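Long-range contacts in hypothetical protein TTHC002 (Thermus thermophilus, PDB 2DBS), which is of unknown function, a small plasmid-encoded alpha/beta protein of the DUF5647 family whose crystal structure holds two copies in the assembly: residues A5-E10 against P42-Q47; R33-P38 against S63-F68; P38-E43 against F68-P73. All blocks are in the same frame, centred on the assembly; numbering follows the deposited sequence.

Overall arrangement
Interactions 2 and 3 join elements of the beta-alpha-beta unit strand 33-38, helix 42-53, strand 63-69; interaction 1 packs the start of helix 8-20 on that helix. Interaction 2, about 1 Å from the centre of the chain, pairs the parallel strands; interaction 3, some 10 Å away between centres, continues from Pro-38 and Phe-68 into the turns beyond; interaction 1 is centred about 9 Å from interaction 3. The salt bridge from Arg-7 NE to Glu-41 OE1, 2.8 Å long, ties interactions 1 and 3 together. Along the chain the segments of interaction 2 alternate with those of both others. All three also pack against the second subunit, so the interface lies on the same elements.

Interaction 1. Residues A5-E10 against P42-Q47; sequences AERLAE and PEVAAQ
Leu-8 and Val-44 carry this meeting of the start of helix 8-20 with the first turns of helix 42-53. The isopropyl group of Val-44 branches from CB toward two neighbours. CG1, anti to the backbone N (chi1 -168°), meets the end of Leu-8: Leu-8 CG lies 3.8 Å from Val-44 CG1, and Leu-8 CD2 is at 3.2 Å from Val-44 CG1, tighter than usual for two carbons. The leucine and valine run antiparallel alongside each other. CG2, the other branch, faces the aliphatic part of Arg-7, whose CD lies 4.0 Å from Val-44 CG2; here the arginine chain passes roughly perpendicular to the valine. The arginine chain is extended from CG to NE, which carries its charged end beyond the valine to a salt bridge with Glu-41. At the outer end of the contact the Ala-5 methyl rests on Gln-47, with Ala-5 CB 3.9 Å from Gln-47 CB. Toward the sheet, Leu-8 and Val-44 both touch Pro-38 of strand 33-38, and Leu-8 also reaches Trp-51 further along helix 42-53. The two segments thus meet almost wholly through hydrocarbon, and the charge of Arg-7 is answered by the loop leading into helix 42-53.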
loop_
_atom_site.group_PDB
_atom_site.type_symbol
_atom_site.label_atom_id
_atom_site.label_comp_id
_atom_site.label_asym_id
_atom_site.label_seq_id
_atom_site.Cartn_x
_atom_site.Cartn_y
_atom_site.Cartn_z
ATOM N N ALA B 5 8.246 -2.222 -17.038
ATOM C CA ALA B 5 7.729 -3.028 -15.946
ATOM C C ALA B 5 8.296 -4.422 -16.201
ATOM O O ALA B 5 7.966 -5.066 -17.178
ATOM C CB ALA B 5 6.216 -3.034 -15.976
ATOM N N GLU B 6 9.178 -4.847 -15.313
ATOM C CA GLU B 6 9.889 -6.123 -15.374
ATOM C C GLU B 6 10.876 -5.855 -14.271
ATOM O O GLU B 6 11.499 -6.747 -13.705
ATOM C CB GLU B 6 10.686 -6.222 -16.663
ATOM C CG GLU B 6 11.737 -5.122 -16.809
ATOM C CD GLU B 6 13.015 -5.601 -17.474
ATOM O OE1 GLU B 6 12.940 -6.112 -18.620
ATOM O OE2 GLU B 6 14.092 -5.472 -16.845
ATOM N N ARG B 7 11.001 -4.553 -14.041
ATOM C CA ARG B 7 11.849 -3.900 -13.055
ATOM C C ARG B 7 11.607 -4.413 -11.637
ATOM O O ARG B 7 12.527 -4.468 -10.825
ATOM C CB ARG B 7 11.576 -2.387 -13.136
ATOM C CG ARG B 7 12.255 -1.560 -12.097
ATOM C CD ARG B 7 11.892 -0.096 -12.243
ATOM N NE ARG B 7 12.482 0.667 -11.144
ATOM C CZ ARG B 7 13.761 1.033 -11.076
ATOM N NH1 ARG B 7 14.594 0.720 -12.058
ATOM N NH2 ARG B 7 14.220 1.683 -10.006
ATOM N N LEU B 8 10.365 -4.778 -11.345
ATOM C CA LEU B 8 10.019 -5.283 -10.030
ATOM C C LEU B 8 10.966 -6.417 -9.613
ATOM O O LEU B 8 11.174 -6.650 -8.426
ATOM C CB LEU B 8 8.557 -5.755 -10.031
ATOM C CG LEU B 8 7.509 -4.692 -10.422
ATOM C CD1 LEU B 8 6.117 -5.314 -10.417
ATOM C CD2 LEU B 8 7.554 -3.509 -9.458
ATOM N N ALA B 9 11.547 -7.111 -10.591
ATOM C CA ALA B 9 12.483 -8.207 -10.321
ATOM C C ALA B 9 13.683 -7.626 -9.598
ATOM O O ALA B 9 14.145 -8.162 -8.601
ATOM C CB ALA B 9 12.927 -8.855 -11.626
ATOM N N GLU B 10 14.180 -6.519 -10.128
ATOM C CA GLU B 10 15.300 -5.805 -9.542
ATOM C C GLU B 10 14.897 -5.279 -8.151
ATOM O O GLU B 10 15.577 -5.538 -7.149
ATOM C CB GLU B 10 15.686 -4.632 -10.448
ATOM C CG GLU B 10 16.794 -3.769 -9.899
ATOM C CD GLU B 10 17.062 -2.582 -10.771
ATOM O OE1 GLU B 10 17.957 -1.782 -10.419
ATOM O OE2 GLU B 10 16.374 -2.452 -11.808
ATOM N N PRO B 42 4.949 5.237 -11.552
ATOM C CA PRO B 42 3.591 4.912 -11.996
ATOM C C PRO B 42 3.456 3.764 -12.965
ATOM O O PRO B 42 2.624 2.881 -12.772
ATOM C CB PRO B 42 3.094 6.230 -12.587
ATOM C CG PRO B 42 4.348 6.892 -13.060
ATOM C CD PRO B 42 5.284 6.627 -11.913
ATOM N N GLU B 43 4.265 3.781 -14.015
ATOM C CA GLU B 43 4.206 2.731 -15.015
ATOM C C GLU B 43 4.488 1.351 -14.387
ATOM O O GLU B 43 3.887 0.340 -14.778
ATOM C CB GLU B 43 5.191 3.058 -16.154
ATOM C CG GLU B 43 4.576 3.754 -17.417
ATOM C CD GLU B 43 4.032 5.185 -17.200
ATOM O OE1 GLU B 43 3.098 5.364 -16.384
ATOM O OE2 GLU B 43 4.529 6.132 -17.864
ATOM N N VAL B 44 5.367 1.324 -13.382
ATOM C CA VAL B 44 5.743 0.088 -12.688
ATOM C C VAL B 44 4.761 -0.321 -11.582
ATOM O O VAL B 44 4.406 -1.492 -11.443
ATOM C CB VAL B 44 7.136 0.238 -12.041
ATOM C CG1 VAL B 44 7.645 -1.110 -11.589
ATOM C CG2 VAL B 44 8.098 0.896 -13.013
ATOM N N ALA B 45 4.344 0.653 -10.780
ATOM C CA ALA B 45 3.428 0.401 -9.668
ATOM C C ALA B 45 2.064 -0.088 -10.153
ATOM O O ALA B 45 1.449 -0.953 -9.544
ATOM C CB ALA B 45 3.269 1.662 -8.849
ATOM N N ALA B 46 1.597 0.468 -11.264
ATOM C CA ALA B 46 0.310 0.100 -11.823
ATOM C C ALA B 46 0.319 -1.350 -12.294
ATOM O O ALA B 46 -0.675 -2.064 -12.136
ATOM C CB ALA B 46 -0.035 1.037 -12.967
ATOM N N GLN B 47 1.437 -1.790 -12.866
ATOM C CA GLN B 47 1.550 -3.169 -13.338
ATOM C C GLN B 47 1.484 -4.119 -12.149
ATOM O O GLN B 47 0.784 -5.135 -12.186
ATOM C CB GLN B 47 2.878 -3.385 -14.077
ATOM C CG GLN B 47 3.164 -2.382 -15.192
ATOM C CD GLN B 47 2.029 -2.263 -16.217
ATOM O OE1 GLN B 47 0.994 -1.641 -15.948
ATOM N NE2 GLN B 47 2.221 -2.863 -17.395
#

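Interaction 2. Residues R33-P38 against S63-F68; sequences RLVLLP and SVYALF
Val-35 lies over one face of the Tyr-65 ring, its CB 3.9 Å from the ring centroid and 12° off the normal, a CH-pi contact. The two strands are the parallel pair of a beta-alpha-beta unit, with helix 42-53 as the connection. Leu-37 reaches the same ring from another direction: its CD1 sits in the ring plane at the edge, 3.4 Å from Tyr-65 CE2. With its CG beside the backbone N and anti to the carbonyl carbon (chi1 -86°), Tyr-65 directs the ring toward strand 33-38. Without the ring, as with an alanine here, Val-35 CB would probably lose the face it packs on and Leu-37 CD1 the edge it meets, with a gap left beside Leu-49 of helix 42-53. On the other sheet face Leu-34, Leu-36, Pro-38 and Phe-68 touch helix 8-20. There Leu-36 places CD1 over the Phe-68 ring, 3.8 Å from its centroid, while its CD2 presses on the methyl of Ala-66. Five backbone hydrogen bonds run between the strands, from Val-64 N to Arg-33 O at one end to Phe-68 N to Leu-37 O at the other. The shortest joins Val-35 N to Val-64 O at 2.7 Å, nearly straight at 173°.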
loop_
_atom_site.group_PDB
_atom_site.type_symbol
_atom_site.label_atom_id
_atom_site.label_comp_id
_atom_site.label_asym_id
_atom_site.label_seq_id
_atom_site.Cartn_x
_atom_site.Cartn_y
_atom_site.Cartn_z
ATOM N N ARG B 33 2.354 -13.281 -0.354
ATOM C CA ARG B 33 2.450 -12.815 -1.742
ATOM C C ARG B 33 2.907 -11.362 -1.665
ATOM O O ARG B 33 2.211 -10.506 -1.138
ATOM C CB ARG B 33 1.093 -12.901 -2.465
ATOM C CG ARG B 33 0.476 -14.296 -2.456
ATOM C CD ARG B 33 -0.414 -14.554 -3.663
ATOM N NE ARG B 33 -0.868 -15.950 -3.738
ATOM C CZ ARG B 33 -0.105 -16.993 -4.072
ATOM N NH1 ARG B 33 1.182 -16.823 -4.372
ATOM N NH2 ARG B 33 -0.634 -18.211 -4.112
ATOM N N LEU B 34 4.093 -11.102 -2.192
ATOM C CA LEU B 34 4.670 -9.785 -2.152
ATOM C C LEU B 34 4.204 -8.843 -3.252
ATOM O O LEU B 34 4.389 -9.115 -4.432
ATOM C CB LEU B 34 6.180 -9.908 -2.223
ATOM C CG LEU B 34 6.922 -8.584 -2.210
ATOM C CD1 LEU B 34 7.123 -8.161 -0.765
ATOM C CD2 LEU B 34 8.254 -8.738 -2.936
ATOM N N VAL B 35 3.612 -7.720 -2.867
ATOM C CA VAL B 35 3.171 -6.744 -3.841
ATOM C C VAL B 35 4.095 -5.541 -3.692
ATOM O O VAL B 35 4.034 -4.824 -2.693
ATOM C CB VAL B 35 1.711 -6.311 -3.587
ATOM C CG1 VAL B 35 1.202 -5.534 -4.768
ATOM C CG2 VAL B 35 0.838 -7.536 -3.328
ATOM N N LEU B 36 4.966 -5.351 -4.682
ATOM C CA LEU B 36 5.922 -4.250 -4.696
ATOM C C LEU B 36 5.326 -3.020 -5.354
ATOM O O LEU B 36 5.068 -3.034 -6.537
ATOM C CB LEU B 36 7.175 -4.634 -5.487
ATOM C CG LEU B 36 8.444 -5.222 -4.874
ATOM C CD1 LEU B 36 9.631 -4.406 -5.384
ATOM C CD2 LEU B 36 8.391 -5.197 -3.361
ATOM N N LEU B 37 5.130 -1.940 -4.609
ATOM C CA LEU B 37 4.565 -0.736 -5.211
ATOM C C LEU B 37 5.473 0.486 -5.228
ATOM O O LEU B 37 5.562 1.226 -4.248
ATOM C CB LEU B 37 3.249 -0.348 -4.534
ATOM C CG LEU B 37 2.104 -1.338 -4.631
ATOM C CD1 LEU B 37 0.883 -0.711 -4.010
ATOM C CD2 LEU B 37 1.841 -1.717 -6.065
ATOM N N PRO B 38 6.171 0.711 -6.348
ATOM C CA PRO B 38 7.054 1.883 -6.435
ATOM C C PRO B 38 6.167 3.140 -6.507
ATOM O O PRO B 38 5.678 3.497 -7.598
ATOM C CB PRO B 38 7.804 1.646 -7.746
ATOM C CG PRO B 38 7.793 0.157 -7.881
ATOM C CD PRO B 38 6.406 -0.210 -7.471
ATOM N N SER B 63 -1.161 -11.011 1.650
ATOM C CA SER B 63 -0.399 -9.987 0.941
ATOM C C SER B 63 0.554 -9.179 1.822
ATOM O O SER B 63 0.289 -8.902 3.004
ATOM C CB SER B 63 -1.348 -9.015 0.220
ATOM O OG SER B 63 -2.252 -9.696 -0.636
ATOM N N VAL B 64 1.676 -8.820 1.218
ATOM C CA VAL B 64 2.687 -8.014 1.864
ATOM C C VAL B 64 2.980 -6.898 0.872
ATOM O O VAL B 64 3.410 -7.158 -0.242
ATOM C CB VAL B 64 3.975 -8.823 2.150
ATOM C CG1 VAL B 64 5.097 -7.880 2.634
ATOM C CG2 VAL B 64 3.683 -9.916 3.196
ATOM N N TYR B 65 2.705 -5.662 1.275
ATOM C CA TYR B 65 2.945 -4.514 0.427
ATOM C C TYR B 65 4.260 -3.872 0.796
ATOM O O TYR B 65 4.479 -3.563 1.948
ATOM C CB TYR B 65 1.823 -3.484 0.596
ATOM C CG TYR B 65 0.643 -3.742 -0.298
ATOM C CD1 TYR B 65 -0.279 -4.741 0.005
ATOM C CD2 TYR B 65 0.507 -3.055 -1.509
ATOM C CE1 TYR B 65 -1.303 -5.061 -0.886
ATOM C CE2 TYR B 65 -0.499 -3.364 -2.397
ATOM C CZ TYR B 65 -1.397 -4.367 -2.086
ATOM O OH TYR B 65 -2.372 -4.700 -2.985
ATOM N N ALA B 66 5.125 -3.664 -0.191
ATOM C CA ALA B 66 6.407 -3.037 0.030
ATOM C C ALA B 66 6.372 -1.726 -0.722
ATOM O O ALA B 66 6.469 -1.711 -1.945
ATOM C CB ALA B 66 7.503 -3.919 -0.505
ATOM N N LEU B 67 6.210 -0.625 0.008
ATOM C CA LEU B 67 6.156 0.711 -0.603
ATOM C C LEU B 67 7.562 1.224 -0.870
ATOM O O LEU B 67 8.353 1.391 0.050
ATOM C CB LEU B 67 5.401 1.692 0.291
ATOM C CG LEU B 67 3.926 1.374 0.567
ATOM C CD1 LEU B 67 3.348 2.360 1.578
ATOM C CD2 LEU B 67 3.140 1.423 -0.730
ATOM N N PHE B 68 7.848 1.465 -2.146
ATOM C CA PHE B 68 9.149 1.901 -2.604
ATOM C C PHE B 68 9.226 3.357 -2.988
ATOM O O PHE B 68 8.263 3.938 -3.476
ATOM C CB PHE B 68 9.581 1.068 -3.819
ATOM C CG PHE B 68 10.137 -0.286 -3.465
ATOM C CD1 PHE B 68 9.336 -1.253 -2.867
ATOM C CD2 PHE B 68 11.480 -0.575 -3.686
ATOM C CE1 PHE B 68 9.864 -2.466 -2.498
ATOM C CE2 PHE B 68 12.015 -1.791 -3.317
ATOM C CZ PHE B 68 11.210 -2.737 -2.723
#

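Interaction 3. Residues P38-E43 against F68-P73; sequences PLDEPE and FLQGRP
Beyond the parallel pairing of Pro-38 with Phe-68 the two segments turn differently, one into a helix, the other back into the sheet as a hairpin, Pro-38 to Glu-41 making a type I turn and Leu-69 to Arg-72 a type I' turn. The first turn leads strand 33-38 into helix 42-53 of the beta-alpha-beta unit, with Glu-41 at the N-cap position; the second is the tight two-residue connection of the hairpin formed by strands 63-69 and 72-79. One last backbone bond closes the parallel pair, Leu-39 N to Phe-68 O at 3.0 Å, bent to 133° at the hydrogen.

Asp-40 links the two turns. Its CG stands between the backbone N and the carbonyl carbon (chi1 63°), which sends the carboxylate toward the hairpin. OD2 then accepts the backbone N-H of Gln-70, the first corner residue of that turn, although the placing of this oxygen is less sure because it crowds Leu-69. The carboxamide of Gln-70 folds back to the same side: NE2 comes to 3.1 Å from Asp-40 OD2, but the angle is too poor for a hydrogen bond. Glu-41, further along, uses its OE1 in a salt bridge with Arg-7.

Leu-39 turns to the dimer, packing on Leu-39 of the second subunit, while Leu-69 touches Leu-49 of that subunit. On the sheet face that carries Pro-38, the Phe-68 ring touches Leu-11 and Leu-15 of helix 8-20, and Pro-73 N stands 3.5 Å above one face of the ring, toward its rim. Within the hairpin turn Arg-72 curls back over its own loop, and its NH2 donates to Gln-70 O at 3.2 Å.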
loop_
_atom_site.group_PDB
_atom_site.type_symbol
_atom_site.label_atom_id
_atom_site.label_comp_id
_atom_site.label_asym_id
_atom_site.label_seq_id
_atom_site.Cartn_x
_atom_site.Cartn_y
_atom_site.Cartn_z
ATOM N N PRO B 38 6.171 0.711 -6.348
ATOM C CA PRO B 38 7.054 1.883 -6.435
ATOM C C PRO B 38 6.167 3.140 -6.507
ATOM O O PRO B 38 5.678 3.497 -7.598
ATOM C CB PRO B 38 7.804 1.646 -7.746
ATOM C CG PRO B 38 7.793 0.157 -7.881
ATOM C CD PRO B 38 6.406 -0.210 -7.471
ATOM N N LEU B 39 5.942 3.801 -5.363
ATOM C CA LEU B 39 5.090 4.998 -5.328
ATOM C C LEU B 39 5.495 6.137 -6.252
ATOM O O LEU B 39 4.675 6.996 -6.541
ATOM C CB LEU B 39 4.962 5.533 -3.909
ATOM C CG LEU B 39 4.174 4.637 -2.953
ATOM C CD1 LEU B 39 3.913 5.413 -1.678
ATOM C CD2 LEU B 39 2.851 4.185 -3.594
ATOM N N ASP B 40 6.744 6.165 -6.711
ATOM C CA ASP B 40 7.148 7.219 -7.621
ATOM C C ASP B 40 7.465 6.721 -9.030
ATOM O O ASP B 40 8.087 7.430 -9.821
ATOM C CB ASP B 40 8.323 8.037 -7.067
ATOM C CG ASP B 40 9.593 7.228 -6.872
ATOM O OD1 ASP B 40 9.818 6.242 -7.599
ATOM O OD2 ASP B 40 10.390 7.616 -5.989
ATOM N N GLU B 41 7.023 5.505 -9.348
ATOM C CA GLU B 41 7.214 4.912 -10.677
ATOM C C GLU B 41 5.863 4.348 -11.109
ATOM O O GLU B 41 5.632 3.143 -11.056
ATOM C CB GLU B 41 8.300 3.834 -10.616
ATOM C CG GLU B 41 9.617 4.481 -10.188
ATOM C CD GLU B 41 10.852 3.622 -10.351
ATOM O OE1 GLU B 41 11.075 3.096 -11.469
ATOM O OE2 GLU B 41 11.604 3.508 -9.349
ATOM N N PRO B 42 4.949 5.237 -11.552
ATOM C CA PRO B 42 3.591 4.912 -11.996
ATOM C C PRO B 42 3.456 3.764 -12.965
ATOM O O PRO B 42 2.624 2.881 -12.772
ATOM C CB PRO B 42 3.094 6.230 -12.587
ATOM C CG PRO B 42 4.348 6.892 -13.060
ATOM C CD PRO B 42 5.284 6.627 -11.913
ATOM N N GLU B 43 4.265 3.781 -14.015
ATOM C CA GLU B 43 4.206 2.731 -15.015
ATOM C C GLU B 43 4.488 1.351 -14.387
ATOM O O GLU B 43 3.887 0.340 -14.778
ATOM C CB GLU B 43 5.191 3.058 -16.154
ATOM C CG GLU B 43 4.576 3.754 -17.417
ATOM C CD GLU B 43 4.032 5.185 -17.200
ATOM O OE1 GLU B 43 3.098 5.364 -16.384
ATOM O OE2 GLU B 43 4.529 6.132 -17.864
ATOM N N PHE B 68 7.848 1.465 -2.146
ATOM C CA PHE B 68 9.149 1.901 -2.604
ATOM C C PHE B 68 9.226 3.357 -2.988
ATOM O O PHE B 68 8.263 3.938 -3.476
ATOM C CB PHE B 68 9.581 1.068 -3.819
ATOM C CG PHE B 68 10.137 -0.286 -3.465
ATOM C CD1 PHE B 68 9.336 -1.253 -2.867
ATOM C CD2 PHE B 68 11.480 -0.575 -3.686
ATOM C CE1 PHE B 68 9.864 -2.466 -2.498
ATOM C CE2 PHE B 68 12.015 -1.791 -3.317
ATOM C CZ PHE B 68 11.210 -2.737 -2.723
ATOM N N LEU B 69 10.400 3.934 -2.764
ATOM C CA LEU B 69 10.704 5.313 -3.121
ATOM C C LEU B 69 12.141 5.341 -3.630
ATOM O O LEU B 69 13.023 4.708 -3.038
ATOM C CB LEU B 69 10.600 6.244 -1.920
ATOM C CG LEU B 69 9.434 7.225 -1.952
ATOM C CD1 LEU B 69 9.655 8.273 -0.883
ATOM C CD2 LEU B 69 9.323 7.859 -3.337
ATOM N N GLN B 70 12.361 6.078 -4.723
ATOM C CA GLN B 70 13.672 6.221 -5.358
ATOM C C GLN B 70 14.445 4.884 -5.378
ATOM O O GLN B 70 15.636 4.809 -5.055
ATOM C CB GLN B 70 14.494 7.326 -4.653
ATOM C CG GLN B 70 13.749 8.665 -4.367
ATOM C CD GLN B 70 13.423 9.475 -5.621
ATOM O OE1 GLN B 70 14.238 9.565 -6.542
ATOM N NE2 GLN B 70 12.234 10.082 -5.651
ATOM N N GLY B 71 13.732 3.824 -5.743
ATOM C CA GLY B 71 14.339 2.518 -5.859
ATOM C C GLY B 71 14.663 1.757 -4.603
ATOM O O GLY B 71 15.433 0.803 -4.657
ATOM N N ARG B 72 14.100 2.154 -3.470
ATOM C CA ARG B 72 14.370 1.416 -2.244
ATOM C C ARG B 72 13.109 1.306 -1.394
ATOM O O ARG B 72 12.191 2.113 -1.528
ATOM C CB ARG B 72 15.553 2.061 -1.481
ATOM C CG ARG B 72 15.247 3.042 -0.353
ATOM C CD ARG B 72 14.733 4.403 -0.846
ATOM N NE ARG B 72 15.590 5.025 -1.856
ATOM C CZ ARG B 72 16.875 5.339 -1.686
ATOM N NH1 ARG B 72 17.482 5.096 -0.528
ATOM N NH2 ARG B 72 17.552 5.887 -2.691
ATOM N N PRO B 73 13.013 0.263 -0.559
ATOM C CA PRO B 73 11.820 0.123 0.279
ATOM C C PRO B 73 11.802 1.152 1.391
ATOM O O PRO B 73 12.830 1.430 2.006
ATOM C CB PRO B 73 11.923 -1.310 0.807
ATOM C CG PRO B 73 13.400 -1.583 0.772
ATOM C CD PRO B 73 13.823 -0.967 -0.533
#